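Phospholipase C-beta (PLC-beta) (Sepia officinalis, PDB 3QR0) is a multidomain phospholipase C-beta that combines PH, EF-hand, TIM-barrel and C2 modules and carries a bound calcium ion. Local coordinates at residues Y222-E230 with K655-S663. Residues are numbered along the deposited sequence; the frame is centred on the assembly and turned at random.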
# COMPACT_ATOMS: atom_id res chain seq x y z
N TYR A 222 -7.36 14.83 24.87
CA TYR A 222 -7.05 13.41 24.64
C TYR A 222 -6.80 12.69 25.97
O TYR A 222 -7.35 11.62 26.21
CB TYR A 222 -5.82 13.25 23.73
CG TYR A 222 -5.45 11.81 23.42
CD1 TYR A 222 -5.85 11.20 22.24
CD2 TYR A 222 -4.70 11.05 24.32
CE1 TYR A 222 -5.51 9.88 21.95
CE2 TYR A 222 -4.36 9.73 24.05
CZ TYR A 222 -4.77 9.15 22.86
OH TYR A 222 -4.44 7.84 22.58
N LEU A 223 -5.97 13.30 26.83
CA LEU A 223 -5.65 12.72 28.14
C LEU A 223 -6.91 12.56 29.00
O LEU A 223 -7.06 11.56 29.70
CB LEU A 223 -4.62 13.58 28.88
CG LEU A 223 -3.24 13.74 28.25
CD1 LEU A 223 -2.36 14.66 29.10
CD2 LEU A 223 -2.58 12.38 28.06
N ALA A 224 -7.79 13.56 28.94
CA ALA A 224 -9.06 13.53 29.67
C ALA A 224 -10.08 12.54 29.08
O ALA A 224 -10.95 12.06 29.81
CB ALA A 224 -9.67 14.92 29.72
N LEU A 225 -10.00 12.27 27.78
CA LEU A 225 -10.99 11.44 27.10
C LEU A 225 -10.72 9.96 27.24
O LEU A 225 -11.57 9.21 27.74
CB LEU A 225 -11.07 11.80 25.61
CG LEU A 225 -12.11 11.00 24.80
CD1 LEU A 225 -13.49 11.14 25.42
CD2 LEU A 225 -12.11 11.44 23.34
N LEU A 226 -9.55 9.51 26.78
CA LEU A 226 -9.24 8.09 26.78
C LEU A 226 -8.66 7.67 28.12
O LEU A 226 -7.92 8.42 28.75
CB LEU A 226 -8.28 7.71 25.65
CG LEU A 226 -8.90 7.75 24.25
CD1 LEU A 226 -9.03 9.18 23.78
CD2 LEU A 226 -8.10 6.92 23.26
N GLU A 227 -9.03 6.46 28.55
CA GLU A 227 -8.43 5.82 29.71
C GLU A 227 -7.34 4.87 29.22
O GLU A 227 -7.58 3.69 28.95
CB GLU A 227 -9.49 5.07 30.53
CG GLU A 227 -10.30 5.98 31.45
CD GLU A 227 -11.58 5.34 31.98
OE1 GLU A 227 -12.02 4.30 31.44
OE2 GLU A 227 -12.16 5.90 32.94
N ARG A 228 -6.13 5.41 29.07
CA ARG A 228 -4.98 4.63 28.66
C ARG A 228 -4.36 3.99 29.91
O ARG A 228 -3.25 4.32 30.32
CB ARG A 228 -3.98 5.52 27.92
CG ARG A 228 -4.56 6.23 26.68
CD ARG A 228 -4.98 5.24 25.59
NE ARG A 228 -3.88 4.33 25.25
CZ ARG A 228 -2.93 4.58 24.36
NH1 ARG A 228 -2.92 5.71 23.65
NH2 ARG A 228 -1.97 3.68 24.17
N SER A 229 -5.12 3.05 30.50
CA SER A 229 -4.78 2.40 31.77
C SER A 229 -3.40 1.77 31.80
O SER A 229 -2.76 1.73 32.85
CB SER A 229 -5.80 1.29 32.06
OG SER A 229 -7.10 1.81 32.22
N GLU A 230 -2.97 1.27 30.64
CA GLU A 230 -1.68 0.59 30.51
C GLU A 230 -0.47 1.47 30.83
O GLU A 230 0.59 0.95 31.18
CB GLU A 230 -1.53 0.03 29.08
CG GLU A 230 -1.45 1.08 27.94
CD GLU A 230 -2.81 1.45 27.35
OE1 GLU A 230 -3.83 1.36 28.06
OE2 GLU A 230 -2.85 1.83 26.15
N LYS A 655 2.86 -8.39 21.80
CA LYS A 655 1.84 -8.27 22.84
C LYS A 655 0.85 -7.18 22.43
O LYS A 655 1.23 -6.02 22.30
CB LYS A 655 2.50 -7.92 24.17
CG LYS A 655 1.53 -7.86 25.34
CD LYS A 655 2.22 -7.35 26.61
CE LYS A 655 1.22 -7.22 27.75
NZ LYS A 655 0.49 -8.50 28.02
N ILE A 656 -0.40 -7.57 22.22
CA ILE A 656 -1.47 -6.62 21.91
C ILE A 656 -2.02 -6.07 23.22
O ILE A 656 -2.61 -6.81 24.01
CB ILE A 656 -2.61 -7.28 21.09
CG1 ILE A 656 -2.07 -7.87 19.79
CG2 ILE A 656 -3.73 -6.26 20.79
CD1 ILE A 656 -1.43 -6.86 18.84
N ILE A 657 -1.84 -4.77 23.44
CA ILE A 657 -2.18 -4.15 24.72
C ILE A 657 -3.54 -3.47 24.66
O ILE A 657 -4.42 -3.77 25.47
CB ILE A 657 -1.09 -3.13 25.14
CG1 ILE A 657 0.24 -3.85 25.37
CG2 ILE A 657 -1.49 -2.40 26.41
CD1 ILE A 657 1.42 -2.91 25.50
N SER A 658 -3.72 -2.57 23.70
CA SER A 658 -4.96 -1.82 23.58
C SER A 658 -5.16 -1.30 22.16
O SER A 658 -4.31 -1.49 21.29
CB SER A 658 -4.95 -0.65 24.56
OG SER A 658 -3.96 0.30 24.21
N ALA A 659 -6.30 -0.66 21.94
CA ALA A 659 -6.58 0.02 20.67
C ALA A 659 -7.32 1.31 20.94
O ALA A 659 -7.96 1.46 21.97
CB ALA A 659 -7.38 -0.88 19.74
N GLN A 660 -7.20 2.25 20.00
CA GLN A 660 -7.86 3.55 20.11
C GLN A 660 -8.67 3.86 18.86
O GLN A 660 -8.22 3.60 17.75
CB GLN A 660 -6.82 4.66 20.32
CG GLN A 660 -5.97 4.50 21.58
CD GLN A 660 -4.83 3.52 21.40
OE1 GLN A 660 -4.09 3.59 20.41
NE2 GLN A 660 -4.68 2.60 22.35
N PHE A 661 -9.86 4.41 19.07
CA PHE A 661 -10.68 4.97 18.00
C PHE A 661 -10.93 3.99 16.87
O PHE A 661 -10.78 4.33 15.70
CB PHE A 661 -10.04 6.25 17.45
CG PHE A 661 -9.80 7.29 18.49
CD1 PHE A 661 -10.87 7.92 19.11
CD2 PHE A 661 -8.51 7.65 18.85
CE1 PHE A 661 -10.65 8.90 20.07
CE2 PHE A 661 -8.29 8.62 19.81
CZ PHE A 661 -9.36 9.24 20.42
N LEU A 662 -11.31 2.77 17.22
CA LEU A 662 -11.63 1.76 16.22
C LEU A 662 -12.90 2.10 15.45
O LEU A 662 -13.03 1.73 14.29
CB LEU A 662 -11.77 0.38 16.85
CG LEU A 662 -10.49 -0.23 17.41
CD1 LEU A 662 -10.80 -1.64 17.91
CD2 LEU A 662 -9.37 -0.26 16.36
N SER A 663 -13.83 2.80 16.09
CA SER A 663 -15.13 3.06 15.49
C SER A 663 -15.87 4.25 16.11
O SER A 663 -15.61 4.63 17.25
CB SER A 663 -16.00 1.81 15.60
OG SER A 663 -17.30 2.05 15.10
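S658 and E230 make the direct polar link between strand 650-660 and the segment 222-230: the serine hydroxyl donates to E230 OE2, with OG and OE2 2.7 Å apart, approaching from above the carboxylate plane. That same oxygen is gripped side-on by R228, whose NE and NH2 both lie 2.8 Å from E230 OE2 in a salt bridge lying in the guanidinium plane, so three donors converge on one buried carboxylate oxygen. Bends at chi2 and chi3 (-64° and -53°) fold the arginine back toward the helix, where its NH1 donates to Y222 OH. Held on two sides in this way, the guanidinium plane is fixed in its rotation, and H747 takes a further bond from NH2.

The Q660 amide stacks over one face of the R228 guanidinium; the amide and guanidinium planes are 16° apart, with NE2 3.3 Å from R228 CZ. This is a face-on stack, with donor NE2 set over a group that only donates, so no hydrogen bond forms between them. Q151 ties the two segments together from outside, bonding both Y222 OH and Q660 OE1.

Apolar contacts flank the polar cluster. F661, just past the strand, presents its ring edge to Y222, with CE2 3.7 Å from Y222 CE1, while L226 CD1 reaches F661 CZ at 3.4 Å. The other L226 methyl, CD2, packs on Q660 CG, and L225 CD2 lies farther out at the phenylalanine edge. Beyond the serine, I657 CG2 sits 3.6 Å from E230 CB.

I657 and S658 form a classic beta bulge opposite F764, and both their side chains point toward the 222-230 segment. The whole is a buried interdomain interface, joining the EF-hand region to the antiparallel beta-sandwich of the C2 domain in a phospholipase C-beta.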